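Local structure of mRNA export factor (Human herpesvirus 1, 4YXP) at residues 108-111 with 117-120; 156-161 with 172-177; 161-166 with 240-245; 183-186 with 190-193. The protein regulates viral gene expression, inhibits cellular splicing, helps shut off host protein synthesis and mediates nuclear export of intronless viral mRNAs. All coordinates share one frame; numbering follows the deposited sequence.

Contact 1: 108-111 with 117-120; sequences RQEN and ASAD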
# COMPACT_ATOMS: atom_id res chain seq x y z
N ARG B 108 3.51 3.17 5.59
CA ARG B 108 3.39 2.38 4.37
C ARG B 108 2.86 0.97 4.63
O ARG B 108 2.51 0.25 3.69
CB ARG B 108 4.74 2.34 3.64
CG ARG B 108 5.03 3.66 2.93
CD ARG B 108 6.41 3.76 2.29
NE ARG B 108 6.61 5.12 1.77
CZ ARG B 108 6.19 5.56 0.59
NH1 ARG B 108 5.57 4.74 -0.26
NH2 ARG B 108 6.40 6.82 0.24
N GLN B 109 2.79 0.57 5.90
CA GLN B 109 2.26 -0.76 6.24
C GLN B 109 1.04 -0.71 7.17
O GLN B 109 0.57 -1.76 7.62
CB GLN B 109 3.36 -1.62 6.88
CG GLN B 109 3.94 -1.09 8.19
CD GLN B 109 3.08 -1.42 9.40
OE1 GLN B 109 2.97 -2.58 9.80
NE2 GLN B 109 2.48 -0.40 10.00
N GLU B 110 0.51 0.48 7.44
CA GLU B 110 -0.67 0.62 8.30
C GLU B 110 -1.93 0.07 7.64
O GLU B 110 -2.05 0.07 6.42
CB GLU B 110 -0.89 2.09 8.66
CG GLU B 110 0.01 2.60 9.76
CD GLU B 110 -0.31 4.03 10.18
OE1 GLU B 110 -0.62 4.86 9.29
OE2 GLU B 110 -0.24 4.31 11.39
N ASN B 111 -2.88 -0.39 8.46
CA ASN B 111 -4.17 -0.85 7.93
C ASN B 111 -5.04 0.36 7.61
O ASN B 111 -4.63 1.50 7.85
CB ASN B 111 -4.87 -1.81 8.91
CG ASN B 111 -5.34 -1.14 10.20
OD1 ASN B 111 -5.61 0.05 10.24
ND2 ASN B 111 -5.45 -1.94 11.25
N ALA B 117 -6.25 7.69 10.15
CA ALA B 117 -5.79 8.42 11.33
C ALA B 117 -4.50 9.18 11.04
O ALA B 117 -4.31 10.30 11.54
CB ALA B 117 -5.59 7.45 12.49
N SER B 118 -3.63 8.60 10.24
CA SER B 118 -2.36 9.24 9.91
C SER B 118 -2.57 10.43 8.98
O SER B 118 -1.83 11.41 9.04
CB SER B 118 -1.39 8.24 9.29
OG SER B 118 -0.92 7.33 10.27
N ALA B 119 -3.58 10.35 8.12
CA ALA B 119 -3.93 11.47 7.26
C ALA B 119 -4.42 12.65 8.10
O ALA B 119 -4.03 13.80 7.88
CB ALA B 119 -4.98 11.06 6.24
N ASP B 120 -5.26 12.36 9.09
CA ASP B 120 -5.75 13.41 9.99
C ASP B 120 -4.63 13.95 10.87
O ASP B 120 -4.58 15.15 11.16
CB ASP B 120 -6.90 12.88 10.85
CG ASP B 120 -8.22 12.85 10.09
OD1 ASP B 120 -8.51 13.81 9.35
OD2 ASP B 120 -8.96 11.85 10.24
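The carboxylate of Glu110 meets the hydroxyl of Ser118 along the edge that carries its two oxygens, close to its plane, and nothing of 117-120 lies over either face. Ser118 OG gives its hydrogen to Glu110 OE1 at 2.7 Å, using the syn lone pair, the one on the side of the second oxygen. It therefore also lies 3.3 Å from Glu110 OE2, well short of an even sharing between the two. Ser118 CB follows behind, 3.5 Å from Glu110 OE1.

The backbones stay well apart, with the CA atoms of Glu110 and Ser118 separated by 8.9 Å, and the whole bridge is made by side chains. Glu110 spans the gap because its chain is fully extended beyond CG (chi2 -176°). On the other side, chi1 of -72° sets Ser118 OG beside its own backbone N, leaning back along the helix, where Glu114 O, a weak partner, competes for the same hydrogen. A firmer second partner of this hydroxyl is Lys267 of the second subunit, which packs on Glu110 as well; its positive charge would probably favour an ionised carboxylate here. Lys267 belongs to the C-terminal region important for homodimerization, so this buried pair lies at the dimer interface.

Within the chain, the contact spans the tight turn from helix 93-109 into helix 112-132, where the side chain of Asn111 caps the second helix through Glu114 N. Helix 146-167 packs against Ala119, and helix 230-241 meets both Ala117 and Ala119.

Contact 2: 156-161 with 172-177; sequences RLRPFL and GLDELC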
# COMPACT_ATOMS: atom_id res chain seq x y z
N ARG B 156 -5.15 1.25 -1.30
CA ARG B 156 -6.31 0.58 -0.72
C ARG B 156 -7.63 1.02 -1.37
O ARG B 156 -8.55 0.21 -1.50
CB ARG B 156 -6.34 0.82 0.80
CG ARG B 156 -5.23 0.05 1.52
CD ARG B 156 -4.95 0.55 2.94
NE ARG B 156 -3.76 -0.10 3.48
CZ ARG B 156 -3.75 -1.25 4.16
NH1 ARG B 156 -4.89 -1.89 4.41
NH2 ARG B 156 -2.60 -1.76 4.59
N LEU B 157 -7.72 2.27 -1.80
CA LEU B 157 -8.99 2.82 -2.29
C LEU B 157 -9.13 2.90 -3.81
O LEU B 157 -10.20 3.25 -4.30
CB LEU B 157 -9.20 4.23 -1.70
CG LEU B 157 -9.46 4.32 -0.20
CD1 LEU B 157 -9.46 5.78 0.24
CD2 LEU B 157 -10.77 3.66 0.18
N ARG B 158 -8.08 2.58 -4.56
CA ARG B 158 -8.08 2.83 -6.00
C ARG B 158 -9.28 2.18 -6.73
O ARG B 158 -9.95 2.85 -7.52
CB ARG B 158 -6.77 2.36 -6.64
CG ARG B 158 -6.66 2.65 -8.13
CD ARG B 158 -5.30 2.25 -8.69
NE ARG B 158 -4.19 2.90 -8.00
CZ ARG B 158 -3.69 4.09 -8.31
NH1 ARG B 158 -4.20 4.78 -9.33
NH2 ARG B 158 -2.68 4.59 -7.62
N PRO B 159 -9.56 0.89 -6.46
CA PRO B 159 -10.70 0.28 -7.17
C PRO B 159 -12.05 0.89 -6.80
O PRO B 159 -12.93 1.01 -7.66
CB PRO B 159 -10.63 -1.19 -6.74
CG PRO B 159 -9.22 -1.40 -6.31
CD PRO B 159 -8.84 -0.11 -5.65
N PHE B 160 -12.23 1.25 -5.53
CA PHE B 160 -13.45 1.92 -5.09
C PHE B 160 -13.61 3.27 -5.77
O PHE B 160 -14.70 3.61 -6.25
CB PHE B 160 -13.44 2.10 -3.57
CG PHE B 160 -14.57 2.95 -3.06
CD1 PHE B 160 -15.87 2.48 -3.07
CD2 PHE B 160 -14.33 4.23 -2.57
CE1 PHE B 160 -16.91 3.26 -2.59
CE2 PHE B 160 -15.37 5.01 -2.10
CZ PHE B 160 -16.66 4.53 -2.11
N LEU B 161 -12.53 4.04 -5.81
CA LEU B 161 -12.58 5.41 -6.31
C LEU B 161 -12.77 5.48 -7.82
O LEU B 161 -13.25 6.49 -8.33
CB LEU B 161 -11.32 6.17 -5.90
CG LEU B 161 -11.20 6.44 -4.40
CD1 LEU B 161 -9.84 7.04 -4.09
CD2 LEU B 161 -12.31 7.36 -3.92
N GLY B 172 -10.30 11.33 -12.42
CA GLY B 172 -9.84 10.07 -11.87
C GLY B 172 -8.76 10.29 -10.83
O GLY B 172 -8.16 11.36 -10.76
N LEU B 173 -8.51 9.26 -10.02
CA LEU B 173 -7.52 9.35 -8.95
C LEU B 173 -6.16 9.77 -9.48
O LEU B 173 -5.51 10.66 -8.92
CB LEU B 173 -7.41 8.01 -8.23
CG LEU B 173 -6.35 7.91 -7.13
CD1 LEU B 173 -6.60 8.94 -6.04
CD2 LEU B 173 -6.33 6.51 -6.55
N ASP B 174 -5.71 9.13 -10.56
CA ASP B 174 -4.40 9.41 -11.12
C ASP B 174 -4.31 10.85 -11.62
O ASP B 174 -3.29 11.52 -11.44
CB ASP B 174 -4.08 8.43 -12.25
CG ASP B 174 -3.93 7.00 -11.75
OD1 ASP B 174 -3.54 6.81 -10.58
OD2 ASP B 174 -4.20 6.06 -12.54
N GLU B 175 -5.38 11.32 -12.25
CA GLU B 175 -5.43 12.68 -12.77
C GLU B 175 -5.42 13.70 -11.64
O GLU B 175 -4.75 14.73 -11.72
CB GLU B 175 -6.68 12.88 -13.64
CG GLU B 175 -6.80 11.89 -14.79
CD GLU B 175 -8.22 11.76 -15.30
OE1 GLU B 175 -8.93 12.79 -15.35
OE2 GLU B 175 -8.63 10.63 -15.65
N LEU B 176 -6.18 13.42 -10.58
CA LEU B 176 -6.22 14.31 -9.41
C LEU B 176 -4.83 14.52 -8.83
O LEU B 176 -4.43 15.65 -8.54
CB LEU B 176 -7.15 13.75 -8.33
CG LEU B 176 -8.66 13.80 -8.58
CD1 LEU B 176 -9.39 13.03 -7.49
CD2 LEU B 176 -9.17 15.23 -8.64
N CYS B 177 -4.10 13.42 -8.66
CA CYS B 177 -2.79 13.45 -8.02
C CYS B 177 -1.69 13.93 -8.97
O CYS B 177 -0.58 14.24 -8.54
CB CYS B 177 -2.43 12.06 -7.49
SG CYS B 177 -3.53 11.49 -6.18
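Arg158 and Asp174 carry the polar side of this contact. Arg158 NH1 donates to Asp174 OD1 in a salt bridge modelled at 2.5 Å, very short, so its exact length is best taken loosely; the N-H...O angle is 151°. Only one carboxylate oxygen is gripped, for Asp174 OD2 stands 3.5 Å from Arg158 NH1, and the guanidinium and carboxylate planes are turned 35° from each other. The Arg158 chain leaves extended and then bends at chi3 (-57°), which swings the guanidinium over Leu173. Leu173 CD2 sits over one face of it, 3.9 Å from Arg158 NH1 and offset toward the rim. Arg158 NE has a long, weak ion pair with Asp151 of the second subunit.

Beneath the salt bridge the contact turns apolar: Leu161 CD1 and Leu173 CD1 approach to 4.2 Å, and Phe193 of helix 188-204 touches both leucines. Some backbone groups are paired within their own segment. Leu161 N bonds to Leu157 O, while Leu176 N reaches Gly172 O at the N-cap position. Pro159 has no N-H to give, and the helix is kinked where the N atoms of 159 and 160 lack bonds to the preceding turn.

This is side-chain contact between two short helical segments whose N-to-C directions differ by 116°, joining the C-terminal half of helix 146-167 to the start of helix 173-179 in the helical C-terminal folded domain of ICP27, which binds zinc.

Contact 3: 161-166 with 240-245; sequences LQCYLK and DTHRQE. With ZN (zinc ion), chain D.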
# COMPACT_ATOMS: atom_id res chain seq x y z
N LEU B 161 -12.53 4.04 -5.81
CA LEU B 161 -12.58 5.41 -6.31
C LEU B 161 -12.77 5.48 -7.82
O LEU B 161 -13.25 6.49 -8.33
CB LEU B 161 -11.32 6.17 -5.90
CG LEU B 161 -11.20 6.44 -4.40
CD1 LEU B 161 -9.84 7.04 -4.09
CD2 LEU B 161 -12.31 7.36 -3.92
N GLN B 162 -12.38 4.42 -8.53
CA GLN B 162 -12.60 4.38 -9.97
C GLN B 162 -14.09 4.58 -10.26
O GLN B 162 -14.47 5.36 -11.13
CB GLN B 162 -12.11 3.07 -10.58
CG GLN B 162 -12.41 2.93 -12.07
CD GLN B 162 -11.67 1.77 -12.72
OE1 GLN B 162 -11.53 0.70 -12.13
NE2 GLN B 162 -11.19 1.99 -13.94
N CYS B 163 -14.93 3.86 -9.51
CA CYS B 163 -16.38 3.96 -9.67
C CYS B 163 -16.94 5.23 -9.02
O CYS B 163 -17.76 5.93 -9.61
CB CYS B 163 -17.06 2.73 -9.09
SG CYS B 163 -18.85 2.67 -9.39
N TYR B 164 -16.49 5.52 -7.80
CA TYR B 164 -17.05 6.64 -7.03
C TYR B 164 -16.80 8.00 -7.69
O TYR B 164 -17.70 8.82 -7.80
CB TYR B 164 -16.46 6.65 -5.61
CG TYR B 164 -16.80 7.89 -4.81
CD1 TYR B 164 -17.99 7.97 -4.08
CD2 TYR B 164 -15.94 8.97 -4.77
CE1 TYR B 164 -18.30 9.10 -3.34
CE2 TYR B 164 -16.24 10.10 -4.03
CZ TYR B 164 -17.41 10.16 -3.32
OH TYR B 164 -17.71 11.29 -2.59
N LEU B 165 -15.56 8.24 -8.13
CA LEU B 165 -15.22 9.52 -8.73
C LEU B 165 -15.97 9.73 -10.04
O LEU B 165 -16.39 10.85 -10.35
CB LEU B 165 -13.71 9.61 -8.96
CG LEU B 165 -12.86 9.71 -7.69
CD1 LEU B 165 -11.38 9.60 -8.01
CD2 LEU B 165 -13.14 11.01 -6.94
N LYS B 166 -16.17 8.66 -10.79
CA LYS B 166 -16.92 8.74 -12.04
C LYS B 166 -18.37 9.13 -11.79
O LYS B 166 -18.97 9.87 -12.58
CB LYS B 166 -16.86 7.40 -12.78
CG LYS B 166 -16.18 7.48 -14.14
CD LYS B 166 -16.45 6.24 -14.98
CE LYS B 166 -17.91 6.16 -15.42
NZ LYS B 166 -18.16 5.02 -16.34
N ASP B 240 -19.78 4.01 2.85
CA ASP B 240 -21.10 3.55 3.25
C ASP B 240 -22.19 3.96 2.26
O ASP B 240 -23.02 3.14 1.87
CB ASP B 240 -21.45 4.09 4.64
CG ASP B 240 -22.80 3.59 5.15
OD1 ASP B 240 -23.06 2.37 5.04
OD2 ASP B 240 -23.60 4.41 5.65
N THR B 241 -22.17 5.22 1.85
CA THR B 241 -23.30 5.82 1.14
C THR B 241 -23.28 5.66 -0.39
O THR B 241 -24.32 5.80 -1.04
CB THR B 241 -23.40 7.33 1.44
OG1 THR B 241 -22.21 7.98 0.98
CG2 THR B 241 -23.57 7.57 2.93
N HIS B 242 -22.11 5.40 -0.96
CA HIS B 242 -21.98 5.31 -2.41
C HIS B 242 -22.88 4.21 -2.99
O HIS B 242 -23.41 4.35 -4.09
CB HIS B 242 -20.52 5.05 -2.80
CG HIS B 242 -20.33 4.67 -4.23
ND1 HIS B 242 -20.61 5.53 -5.28
CD2 HIS B 242 -19.88 3.53 -4.80
CE1 HIS B 242 -20.35 4.93 -6.42
NE2 HIS B 242 -19.90 3.71 -6.16
N ARG B 243 -23.06 3.13 -2.23
CA ARG B 243 -23.86 1.99 -2.70
C ARG B 243 -25.32 2.38 -2.96
O ARG B 243 -26.04 1.65 -3.64
CB ARG B 243 -23.79 0.85 -1.68
CG ARG B 243 -24.41 1.16 -0.32
CD ARG B 243 -23.96 0.17 0.74
NE ARG B 243 -22.53 0.29 1.05
CZ ARG B 243 -21.82 -0.61 1.72
NH1 ARG B 243 -22.39 -1.72 2.16
NH2 ARG B 243 -20.53 -0.39 1.96
N GLN B 244 -25.75 3.52 -2.42
CA GLN B 244 -27.11 4.00 -2.63
C GLN B 244 -27.31 4.57 -4.03
O GLN B 244 -28.42 4.59 -4.55
CB GLN B 244 -27.48 5.06 -1.59
CG GLN B 244 -27.58 4.55 -0.16
CD GLN B 244 -27.98 5.64 0.82
OE1 GLN B 244 -28.84 6.48 0.52
NE2 GLN B 244 -27.36 5.65 1.99
N GLU B 245 -26.22 5.03 -4.65
CA GLU B 245 -26.29 5.63 -5.98
C GLU B 245 -25.69 4.71 -7.04
O GLU B 245 -25.71 5.03 -8.23
CB GLU B 245 -25.56 6.98 -5.99
CG GLU B 245 -24.04 6.88 -5.93
CD GLU B 245 -23.37 8.24 -5.83
OE1 GLU B 245 -24.07 9.26 -5.98
OE2 GLU B 245 -22.14 8.28 -5.60
ZN ZN D . -19.82 2.09 -7.43
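This is half of the zinc site of the CHC2-type zinc finger: Cys163, from helix 146-167, and His242, from the 240-245 segment, hold the metal from two distant parts of the chain. Cys163 SG binds zinc at 2.3 Å and His242 NE2 at 2.1 Å; Cys246 and Cys251 complete the four ligands. The cysteine sulfur approaches the imidazole at its edge, 3.6 Å from His242 NE2, a closeness that follows from both binding the same zinc.

Tyr164, the next residue on the helix, packs over a face of the histidine. Its CB stands above the centre of the imidazole, and Tyr164 CA makes a CH-pi contact, 4.2 Å from the centroid of the His242 ring. The phenol ring, carried away from its backbone N by chi1 of 171°, then presents an edge to that face in an offset edge-to-face pair with planes at 72°. Tyr164 CD1 leads, 3.8 Å from His242 ND1. Beyond it, the phenol hydroxyl is hydrogen-bonded to Asp187.

The other ring nitrogen is held in turn. His242 ND1 donates to Glu245 OE2 at 3.2 Å and 159°, almost in the ring plane, to the anti lone pair of the carboxylate; Glu245 OE1 forms a salt bridge with Arg168. With its hydrogen on ND1, the imidazole offers NE2 to the metal. The zinc bond at NE2 and the Glu245 bond at ND1 together hold the ring's rotation, and the second-shell carboxylate probably makes NE2 a stronger donor to zinc.

Contact 4: 183-186 with 190-193; sequences ADIK and SFVF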
# COMPACT_ATOMS: atom_id res chain seq x y z
N ALA B 183 -8.81 23.63 -7.49
CA ALA B 183 -10.07 23.79 -8.20
C ALA B 183 -10.72 22.45 -8.54
O ALA B 183 -11.90 22.41 -8.90
CB ALA B 183 -9.86 24.61 -9.48
N ASP B 184 -9.97 21.37 -8.44
CA ASP B 184 -10.50 20.03 -8.70
C ASP B 184 -11.17 19.43 -7.46
O ASP B 184 -11.84 18.40 -7.54
CB ASP B 184 -9.39 19.09 -9.18
CG ASP B 184 -8.92 19.40 -10.59
OD1 ASP B 184 -9.63 20.13 -11.32
OD2 ASP B 184 -7.85 18.90 -10.98
N ILE B 185 -10.97 20.06 -6.31
CA ILE B 185 -11.53 19.56 -5.06
C ILE B 185 -13.02 19.88 -4.99
O ILE B 185 -13.41 21.06 -4.96
CB ILE B 185 -10.78 20.14 -3.84
CG1 ILE B 185 -9.30 19.73 -3.91
CG2 ILE B 185 -11.42 19.67 -2.54
CD1 ILE B 185 -8.43 20.31 -2.81
N LYS B 186 -13.85 18.84 -4.96
CA LYS B 186 -15.30 19.02 -4.91
C LYS B 186 -15.96 18.09 -3.89
O LYS B 186 -17.18 18.09 -3.74
CB LYS B 186 -15.91 18.76 -6.29
CG LYS B 186 -15.42 19.70 -7.39
CD LYS B 186 -15.80 21.16 -7.11
CE LYS B 186 -15.26 22.07 -8.20
NZ LYS B 186 -15.31 23.51 -7.82
N SER B 190 -11.58 13.84 -3.19
CA SER B 190 -10.68 14.69 -3.97
C SER B 190 -9.91 15.64 -3.05
O SER B 190 -8.76 15.98 -3.34
CB SER B 190 -11.46 15.48 -5.03
OG SER B 190 -12.55 16.20 -4.47
N PHE B 191 -10.52 16.06 -1.95
CA PHE B 191 -9.81 16.90 -0.98
C PHE B 191 -8.59 16.17 -0.42
O PHE B 191 -7.47 16.68 -0.47
CB PHE B 191 -10.73 17.31 0.18
CG PHE B 191 -9.99 17.99 1.31
CD1 PHE B 191 -9.65 19.33 1.23
CD2 PHE B 191 -9.62 17.28 2.44
CE1 PHE B 191 -8.96 19.95 2.26
CE2 PHE B 191 -8.93 17.89 3.47
CZ PHE B 191 -8.60 19.23 3.38
N VAL B 192 -8.82 14.98 0.11
CA VAL B 192 -7.76 14.21 0.74
C VAL B 192 -6.61 13.96 -0.24
O VAL B 192 -5.44 14.16 0.09
CB VAL B 192 -8.30 12.89 1.31
CG1 VAL B 192 -7.17 11.97 1.77
CG2 VAL B 192 -9.24 13.17 2.48
N PHE B 193 -6.92 13.52 -1.44
CA PHE B 193 -5.86 13.11 -2.35
C PHE B 193 -5.16 14.29 -3.02
O PHE B 193 -3.94 14.26 -3.19
CB PHE B 193 -6.41 12.12 -3.37
CG PHE B 193 -6.56 10.73 -2.82
CD1 PHE B 193 -5.46 9.89 -2.77
CD2 PHE B 193 -7.76 10.30 -2.30
CE1 PHE B 193 -5.58 8.62 -2.23
CE2 PHE B 193 -7.88 9.03 -1.76
CZ PHE B 193 -6.79 8.19 -1.73
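Ile185 lies obliquely against Phe191, with its branch methyl as the touching group. Chi1 of -60° sets CG2 on the far side of CB from the backbone N, and Ile185 CG2 comes down on the helix at the root of the phenylalanine, 3.6 Å from Phe191 CA and 3.7 Å from Phe191 CB. It meets the aromatic ring at the edge, near CD1, instead of lying over a face. The other branch runs along the helix backbone, with Ile185 CG1 3.8 Å from Ser190 O.

One residue earlier on the helix, Ser190 points its side chain at the loop. Its hydroxyl stands between the backbone N and the carbonyl carbon (chi1 53°), which brings Ser190 OG to the backbone of 185-186. There Lys186 N donates to Ser190 OG at 3.0 Å, nearly straight at 164°. The same hydroxyl is hydrogen-bonded to the carboxylate of Asp187. The side chains flanking Ile185 look elsewhere for their partners: Asp184 to Arg179, and Lys186 to Asp9 of the second subunit. Ile8 and Leu16 of that subunit pack on Ile185 and Phe191 respectively.

Chemically, one buried serine hydroxyl settles a backbone N-H just ahead of helix 188-204, and having accepted that hydrogen it can pass its own to Asp187. The hydrogen bond and the adjacent apolar contact together hold the loop against the first turns of the helix.

How the contacts relate
Contacts 2 and 3 share Leu161 on helix 146-167, with centres 12 Å apart. The side chain of Leu161 lies about 10 Å from the zinc, and the Phe160 ring meets the zinc ligand His242, with Phe160 CE1 3.7 Å from His242 CD2. Phe193 ties in contact 4: its CE2 is 3.6 Å from Leu161 CD1 and its CD1 3.6 Å from Leu173 CD1, so the helical segment of contact 4 packs against the leucine pair of contact 2, next to contact 3. Contact 1 lies apart, 22 Å from contact 3 between centres, but touches contact 2 where Arg156 packs against Glu110 and Asn111. All four have the second subunit within reach, in keeping with an intertwined dimer.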